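Local coordinates for hypothetical protein Atu1826 (PDB 2I3D), which is of unknown function but is probably a serine hydrolase of the alpha/beta hydrolase fold, related to X-Pro dipeptidyl-peptidases, at residues E25-G37 against L83-G95. Sequence-based numbering, arbitrary orientation. Where two conformers were deposited one is given.
Sequences EVIFNGPAGRLEG and LRFNFRSIGRSQG
Glu36 reaches from strand 33-40 into the loop that follows strand 81-85, and its OE1 takes two N-H groups there. The backbone N of Arg92 donates to Glu36 OE1 at 2.9 Å, almost straight. Asn86 ND2 gives the same Glu36 OE1 a more bent bond of 3.0 Å; the two donors come from opposite faces of the carboxylate. An extended chain, with CG anti to the backbone N (chi1 174°), carries the acid that far. Asn86 lies alongside it, pointing the same way, its amide turned 73° from the carboxylate and its OD1 taken by the backbone N of Met63. Glu36 OE2 rests 3.5 Å from Arg92 CD, too far from the guanidinium for a salt bridge.

The backbone of Glu36 is gripped as well: its N donates to Ser93 OG at 2.9 Å, its O accepts from Asn86 N, and Ser93 OG in turn donates a hydrogen bond to Asn86 O. Further along, Gln94 OE1 uses an in-plane lone pair for Arg34 N, and Gln94 N returns a bond to Arg34 O. A water joins Arg34 O to Gln94 O.

At the hairpin turn, Ala32 CB sits 3.5 Å above the centre of the Arg88 guanidinium, whose NH2 is held by Asp106. On the side facing helix 101-117, Phe28 turns its edge toward the face of Phe85, planes 71° apart, and stacks on Trp113.

Between these two segments the one beta bridge is Gly37 with Phe85, an antiparallel non-hydrogen-bonded pair; past it, loop side chains take the N-H groups of Glu36 and Arg34, while loop backbone N-H groups serve their carbonyls. The two donors on OE1 probably favour the carboxylate form of Glu36; together with the bonds of Ser93 and Gln94 they tie the loop to the N-terminal hairpin of the alpha/beta hydrolase sheet.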
ATOM      1  N   GLU B  25     -18.128  -6.518  -2.489  1.00 25.34           N
ATOM      2  CA  GLU B  25     -18.285  -5.644  -1.321  1.00 25.57           C
ATOM      3  C   GLU B  25     -19.296  -6.262  -0.368  1.00 25.53           C
ATOM      4  O   GLU B  25     -20.425  -6.541  -0.782  1.00 26.42           O
ATOM      5  CB  GLU B  25     -18.796  -4.255  -1.723  1.00 26.60           C
ATOM      6  CG  GLU B  25     -17.901  -3.470  -2.663  1.00 31.40           C
ATOM      7  CD  GLU B  25     -17.993  -3.931  -4.123  1.00 35.28           C
ATOM      8  OE1 GLU B  25     -18.842  -4.807  -4.452  1.00 42.39           O
ATOM      9  OE2 GLU B  25     -17.207  -3.421  -4.960  1.00 42.59           O
ATOM     10  N   VAL B  26     -18.893  -6.456   0.885  1.00 24.09           N
ATOM     11  CA  VAL B  26     -19.756  -6.994   1.951  1.00 24.17           C
ATOM     12  C   VAL B  26     -19.612  -6.163   3.228  1.00 24.59           C
ATOM     13  O   VAL B  26     -18.598  -5.469   3.447  1.00 23.50           O
ATOM     14  CB  VAL B  26     -19.455  -8.488   2.283  1.00 24.19           C
ATOM     15  CG1 VAL B  26     -19.770  -9.363   1.090  1.00 24.87           C
ATOM     16  CG2 VAL B  26     -17.977  -8.706   2.804  1.00 22.96           C
ATOM     17  N   ILE B  27     -20.680  -6.175   4.027  1.00 24.51           N
ATOM     18  CA  ILE B  27     -20.682  -5.619   5.373  0.60 24.98           C
ATOM     19  C   ILE B  27     -21.180  -6.741   6.257  1.00 25.35           C
ATOM     20  O   ILE B  27     -22.173  -7.419   5.919  1.00 25.97           O
ATOM     21  CB  ILE B  27     -21.624  -4.368   5.503  0.60 24.57           C
ATOM     22  CG1 ILE B  27     -20.994  -3.121   4.863  0.60 25.05           C
ATOM     23  CG2 ILE B  27     -21.953  -4.093   6.959  0.60 24.58           C
ATOM     24  CD1 ILE B  27     -21.948  -1.916   4.754  0.60 25.84           C
ATOM     25  N   PHE B  28     -20.491  -6.988   7.359  1.00 25.63           N
ATOM     26  CA  PHE B  28     -20.972  -7.991   8.323  1.00 26.25           C
ATOM     27  C   PHE B  28     -20.762  -7.436   9.728  1.00 26.66           C
ATOM     28  O   PHE B  28     -20.146  -6.387   9.907  1.00 26.85           O
ATOM     29  CB  PHE B  28     -20.294  -9.359   8.125  1.00 25.76           C
ATOM     30  CG  PHE B  28     -18.780  -9.311   8.193  1.00 25.15           C
ATOM     31  CD1 PHE B  28     -18.119  -9.586   9.390  1.00 23.56           C
ATOM     32  CD2 PHE B  28     -18.027  -8.988   7.049  1.00 25.02           C
ATOM     33  CE1 PHE B  28     -16.693  -9.552   9.452  1.00 25.03           C
ATOM     34  CE2 PHE B  28     -16.638  -8.928   7.102  1.00 25.61           C
ATOM     35  CZ  PHE B  28     -15.970  -9.205   8.294  1.00 25.77           C
ATOM     36  N   ASN B  29     -21.307  -8.128  10.728  1.00 28.10           N
ATOM     37  CA  ASN B  29     -21.282  -7.596  12.077  1.00 29.03           C
ATOM     38  C   ASN B  29     -20.110  -8.111  12.852  1.00 28.65           C
ATOM     39  O   ASN B  29     -19.876  -9.320  12.903  1.00 29.43           O
ATOM     40  CB  ASN B  29     -22.587  -7.943  12.815  1.00 30.08           C
ATOM     41  CG  ASN B  29     -23.785  -7.181  12.260  1.00 34.03           C
ATOM     42  OD1 ASN B  29     -23.660  -6.042  11.755  1.00 37.75           O
ATOM     43  ND2 ASN B  29     -24.956  -7.806  12.340  1.00 38.18           N
ATOM     44  N   GLY B  30     -19.359  -7.192  13.443  1.00 28.53           N
ATOM     45  CA  GLY B  30     -18.358  -7.566  14.432  1.00 28.00           C
ATOM     46  C   GLY B  30     -18.791  -7.092  15.808  1.00 28.09           C
ATOM     47  O   GLY B  30     -19.837  -6.436  15.943  1.00 28.02           O
ATOM     48  N   PRO B  31     -17.991  -7.398  16.836  1.00 28.10           N
ATOM     49  CA  PRO B  31     -18.270  -6.956  18.190  1.00 27.71           C
ATOM     50  C   PRO B  31     -18.360  -5.433  18.361  1.00 27.94           C
ATOM     51  O   PRO B  31     -19.043  -4.957  19.274  1.00 28.40           O
ATOM     52  CB  PRO B  31     -17.084  -7.516  18.989  1.00 28.04           C
ATOM     53  CG  PRO B  31     -16.636  -8.688  18.195  1.00 28.32           C
ATOM     54  CD  PRO B  31     -16.788  -8.250  16.775  1.00 28.15           C
ATOM     55  N   ALA B  32     -17.708  -4.661  17.492  1.00 27.02           N
ATOM     56  CA  ALA B  32     -17.646  -3.220  17.665  1.00 27.38           C
ATOM     57  C   ALA B  32     -18.570  -2.515  16.703  1.00 27.13           C
ATOM     58  O   ALA B  32     -18.569  -1.272  16.627  1.00 28.67           O
ATOM     59  CB  ALA B  32     -16.202  -2.719  17.453  1.00 26.92           C
ATOM     60  N   GLY B  33     -19.294  -3.301  15.923  1.00 25.77           N
ATOM     61  CA  GLY B  33     -20.222  -2.767  14.926  1.00 25.69           C
ATOM     62  C   GLY B  33     -19.965  -3.380  13.561  1.00 25.09           C
ATOM     63  O   GLY B  33     -19.463  -4.523  13.459  1.00 25.50           O
ATOM     64  N   ARG B  34     -20.299  -2.620  12.518  1.00 23.95           N
ATOM     65  CA  ARG B  34     -20.141  -3.019  11.120  0.50 24.39           C
ATOM     66  C   ARG B  34     -18.665  -3.238  10.786  1.00 23.35           C
ATOM     67  O   ARG B  34     -17.828  -2.403  11.173  1.00 23.17           O
ATOM     68  CB  ARG B  34     -20.682  -1.914  10.187  0.50 24.54           C
ATOM     69  CG  ARG B  34     -22.223  -1.868  10.062  0.50 26.03           C
ATOM     70  CD  ARG B  34     -22.677  -0.936   8.931  0.50 27.39           C
ATOM     71  NE  ARG B  34     -24.124  -1.006   8.723  0.50 34.51           N
ATOM     72  CZ  ARG B  34     -24.824  -0.157   7.975  0.50 30.70           C
ATOM     73  NH1 ARG B  34     -24.220   0.845   7.344  0.50 39.46           N
ATOM     74  NH2 ARG B  34     -26.137  -0.310   7.866  0.50 38.67           N
ATOM     75  N   LEU B  35     -18.373  -4.316  10.059  1.00 21.59           N
ATOM     76  CA  LEU B  35     -17.053  -4.565   9.474  1.00 20.47           C
ATOM     77  C   LEU B  35     -17.232  -4.647   7.960  1.00 20.14           C
ATOM     78  O   LEU B  35     -18.122  -5.374   7.446  1.00 21.02           O
ATOM     79  CB  LEU B  35     -16.403  -5.866  10.001  1.00 18.64           C
ATOM     80  CG  LEU B  35     -16.020  -5.885  11.489  1.00 18.57           C
ATOM     81  CD1 LEU B  35     -15.752  -7.337  11.963  1.00 17.54           C
ATOM     82  CD2 LEU B  35     -14.799  -4.957  11.725  1.00 18.58           C
ATOM     83  N   GLU B  36     -16.388  -3.887   7.262  1.00 19.34           N
ATOM     84  CA  GLU B  36     -16.357  -3.809   5.827  1.00 19.91           C
ATOM     85  C   GLU B  36     -15.401  -4.891   5.265  1.00 18.86           C
ATOM     86  O   GLU B  36     -14.283  -5.048   5.761  1.00 18.40           O
ATOM     87  CB  GLU B  36     -15.867  -2.397   5.455  1.00 20.72           C
ATOM     88  CG  GLU B  36     -15.635  -2.171   4.021  1.00 23.38           C
ATOM     89  CD  GLU B  36     -15.067  -0.801   3.715  1.00 25.07           C
ATOM     90  OE1 GLU B  36     -14.259  -0.202   4.493  1.00 21.87           O
ATOM     91  OE2 GLU B  36     -15.437  -0.336   2.635  1.00 29.69           O
ATOM     92  N   GLY B  37     -15.833  -5.622   4.236  1.00 17.38           N
ATOM     93  CA  GLY B  37     -14.982  -6.675   3.641  1.00 17.18           C
ATOM     94  C   GLY B  37     -15.101  -6.780   2.136  1.00 18.17           C
ATOM     95  O   GLY B  37     -15.919  -6.058   1.510  1.00 16.95           O
ATOM     96  N   LEU B  83     -11.722 -14.042   1.995  1.00 15.57           N
ATOM     97  CA  LEU B  83     -12.220 -12.786   2.572  1.00 15.19           C
ATOM     98  C   LEU B  83     -11.046 -11.948   3.045  1.00 15.23           C
ATOM     99  O   LEU B  83     -10.201 -12.473   3.759  1.00 14.50           O
ATOM    100  CB  LEU B  83     -13.138 -13.080   3.770  1.00 15.55           C
ATOM    101  CG  LEU B  83     -13.656 -11.861   4.536  1.00 15.96           C
ATOM    102  CD1 LEU B  83     -14.701 -11.084   3.698  1.00 17.92           C
ATOM    103  CD2 LEU B  83     -14.224 -12.300   5.850  1.00 18.86           C
ATOM    104  N   ARG B  84     -10.955 -10.683   2.625  1.00 13.69           N
ATOM    105  CA  ARG B  84     -10.151  -9.695   3.329  1.00 14.19           C
ATOM    106  C   ARG B  84     -11.121  -8.673   3.908  1.00 14.50           C
ATOM    107  O   ARG B  84     -12.222  -8.471   3.391  1.00 15.28           O
ATOM    108  CB  ARG B  84      -9.117  -9.005   2.429  1.00 13.59           C
ATOM    109  CG  ARG B  84      -9.725  -8.291   1.175  1.00 13.51           C
ATOM    110  CD  ARG B  84      -8.585  -7.807   0.249  1.00 14.84           C
ATOM    111  NE  ARG B  84      -9.008  -6.722  -0.639  1.00 15.75           N
ATOM    112  CZ  ARG B  84      -9.675  -6.895  -1.784  1.00 17.09           C
ATOM    113  NH1 ARG B  84     -10.024  -8.110  -2.207  1.00 17.79           N
ATOM    114  NH2 ARG B  84      -9.992  -5.835  -2.510  1.00 18.98           N
ATOM    115  N   PHE B  85     -10.732  -8.033   4.992  1.00 13.94           N
ATOM    116  CA  PHE B  85     -11.622  -7.020   5.588  1.00 14.53           C
ATOM    117  C   PHE B  85     -10.838  -5.977   6.379  1.00 14.84           C
ATOM    118  O   PHE B  85      -9.691  -6.195   6.748  1.00 13.94           O
ATOM    119  CB  PHE B  85     -12.648  -7.711   6.513  1.00 15.53           C
ATOM    120  CG  PHE B  85     -12.061  -8.220   7.810  1.00 14.43           C
ATOM    121  CD1 PHE B  85     -12.119  -7.430   8.966  1.00 14.17           C
ATOM    122  CD2 PHE B  85     -11.415  -9.470   7.866  1.00 14.97           C
ATOM    123  CE1 PHE B  85     -11.540  -7.866  10.163  1.00 15.95           C
ATOM    124  CE2 PHE B  85     -10.822  -9.905   9.079  1.00 12.99           C
ATOM    125  CZ  PHE B  85     -10.900  -9.102  10.210  1.00 15.77           C
ATOM    126  N   ASN B  86     -11.493  -4.841   6.648  1.00 14.42           N
ATOM    127  CA  ASN B  86     -10.899  -3.771   7.415  1.00 13.90           C
ATOM    128  C   ASN B  86     -11.161  -3.994   8.882  1.00 14.15           C
ATOM    129  O   ASN B  86     -12.314  -4.225   9.277  1.00 15.48           O
ATOM    130  CB  ASN B  86     -11.466  -2.427   6.975  1.00 14.37           C
ATOM    131  CG  ASN B  86     -10.759  -1.877   5.757  1.00 14.13           C
ATOM    132  OD1 ASN B  86      -9.588  -2.219   5.482  1.00 14.55           O
ATOM    133  ND2 ASN B  86     -11.442  -0.983   5.028  1.00 17.44           N
ATOM    134  N   PHE B  87     -10.107  -3.926   9.687  1.00 14.07           N
ATOM    135  CA  PHE B  87     -10.289  -3.984  11.158  1.00 13.23           C
ATOM    136  C   PHE B  87     -11.167  -2.825  11.629  1.00 14.34           C
ATOM    137  O   PHE B  87     -11.282  -1.798  10.933  1.00 14.77           O
ATOM    138  CB  PHE B  87      -8.960  -3.939  11.915  1.00 13.40           C
ATOM    139  CG  PHE B  87      -8.182  -5.234  11.851  1.00 13.47           C
ATOM    140  CD1 PHE B  87      -8.746  -6.456  12.277  1.00 12.95           C
ATOM    141  CD2 PHE B  87      -6.850  -5.216  11.399  1.00 13.98           C
ATOM    142  CE1 PHE B  87      -7.982  -7.657  12.199  1.00 14.12           C
ATOM    143  CE2 PHE B  87      -6.066  -6.392  11.345  1.00 13.74           C
ATOM    144  CZ  PHE B  87      -6.637  -7.623  11.726  1.00 11.69           C
ATOM    145  N   ARG B  88     -11.778  -2.976  12.810  1.00 14.88           N
ATOM    146  CA  ARG B  88     -12.503  -1.839  13.449  1.00 15.74           C
ATOM    147  C   ARG B  88     -11.721  -0.539  13.320  1.00 16.49           C
ATOM    148  O   ARG B  88     -10.481  -0.516  13.540  1.00 16.19           O
ATOM    149  CB  ARG B  88     -12.761  -2.112  14.942  1.00 15.31           C
ATOM    150  CG  ARG B  88     -11.496  -2.277  15.791  1.00 15.96           C
ATOM    151  CD  ARG B  88     -11.838  -2.784  17.220  1.00 15.80           C
ATOM    152  NE  ARG B  88     -12.553  -4.053  17.191  1.00 17.10           N
ATOM    153  CZ  ARG B  88     -13.253  -4.533  18.223  1.00 18.83           C
ATOM    154  NH1 ARG B  88     -13.278  -3.837  19.360  1.00 20.23           N
ATOM    155  NH2 ARG B  88     -13.900  -5.695  18.126  1.00 18.17           N
ATOM    156  N   SER B  89     -12.464   0.529  12.968  1.00 17.87           N
ATOM    157  CA  SER B  89     -11.982   1.932  12.820  1.00 18.31           C
ATOM    158  C   SER B  89     -11.407   2.218  11.436  1.00 19.73           C
ATOM    159  O   SER B  89     -11.254   3.384  11.091  1.00 20.28           O
ATOM    160  CB  SER B  89     -10.958   2.340  13.868  1.00 18.95           C
ATOM    161  OG  SER B  89      -9.623   1.991  13.465  1.00 19.94           O
ATOM    162  N   ILE B  90     -11.060   1.173  10.667  1.00 19.31           N
ATOM    163  CA  ILE B  90     -10.440   1.344   9.338  1.00 19.35           C
ATOM    164  C   ILE B  90     -11.525   1.393   8.219  1.00 20.88           C
ATOM    165  O   ILE B  90     -12.445   0.566   8.176  1.00 19.95           O
ATOM    166  CB  ILE B  90      -9.447   0.160   9.074  1.00 19.33           C
ATOM    167  CG1 ILE B  90      -8.479  -0.079  10.275  1.00 18.17           C
ATOM    168  CG2 ILE B  90      -8.748   0.303   7.698  1.00 19.43           C
ATOM    169  CD1 ILE B  90      -7.567   1.072  10.631  1.00 21.43           C
ATOM    170  N   GLY B  91     -11.415   2.362   7.316  1.00 22.31           N
ATOM    171  CA  GLY B  91     -12.410   2.509   6.239  1.00 23.41           C
ATOM    172  C   GLY B  91     -13.803   2.738   6.808  1.00 24.29           C
ATOM    173  O   GLY B  91     -13.998   3.593   7.658  1.00 25.43           O
ATOM    174  N   ARG B  92     -14.752   1.914   6.401  1.00 25.01           N
ATOM    175  CA  ARG B  92     -16.115   2.003   6.902  1.00 25.43           C
ATOM    176  C   ARG B  92     -16.366   1.092   8.107  1.00 24.86           C
ATOM    177  O   ARG B  92     -17.493   1.016   8.639  1.00 26.17           O
ATOM    178  CB  ARG B  92     -17.084   1.668   5.777  1.00 25.36           C
ATOM    179  CG  ARG B  92     -17.089   2.677   4.629  1.00 29.82           C
ATOM    180  CD  ARG B  92     -17.827   2.014   3.474  1.00 38.61           C
ATOM    181  NE  ARG B  92     -18.061   2.815   2.268  1.00 36.26           N
ATOM    182  CZ  ARG B  92     -19.283   3.151   1.830  1.00 52.22           C
ATOM    183  NH1 ARG B  92     -20.367   2.802   2.533  1.00 39.00           N
ATOM    184  NH2 ARG B  92     -19.430   3.851   0.707  1.00 42.23           N
ATOM    185  N   SER B  93     -15.348   0.346   8.543  1.00 22.81           N
ATOM    186  CA  SER B  93     -15.551  -0.461   9.744  1.00 21.80           C
ATOM    187  C   SER B  93     -15.674   0.456  10.963  1.00 22.10           C
ATOM    188  O   SER B  93     -14.872   1.348  11.161  1.00 20.53           O
ATOM    189  CB  SER B  93     -14.414  -1.469   9.908  1.00 21.63           C
ATOM    190  OG  SER B  93     -14.505  -2.441   8.869  1.00 20.06           O
ATOM    191  N   GLN B  94     -16.695   0.206  11.775  1.00 22.78           N
ATOM    192  CA  GLN B  94     -16.983   1.013  12.952  1.00 23.01           C
ATOM    193  C   GLN B  94     -16.071   0.671  14.107  1.00 23.14           C
ATOM    194  O   GLN B  94     -15.350  -0.331  14.067  1.00 23.51           O
ATOM    195  CB  GLN B  94     -18.433   0.763  13.366  1.00 23.48           C
ATOM    196  CG  GLN B  94     -19.411   1.334  12.369  1.00 24.72           C
ATOM    197  CD  GLN B  94     -20.826   1.138  12.831  1.00 26.81           C
ATOM    198  OE1 GLN B  94     -21.290   0.016  12.999  1.00 23.89           O
ATOM    199  NE2 GLN B  94     -21.523   2.245  13.055  1.00 29.59           N
ATOM    200  N   GLY B  95     -16.120   1.498  15.151  1.00 23.39           N
ATOM    201  CA  GLY B  95     -15.365   1.260  16.357  1.00 22.92           C
ATOM    202  C   GLY B  95     -14.035   1.943  16.381  1.00 22.64           C
ATOM    203  O   GLY B  95     -13.708   2.711  15.464  1.00 23.27           O
TER
HETATM  204  O   HOH W   1     -16.496  -2.742  13.802  1.00 21.78           O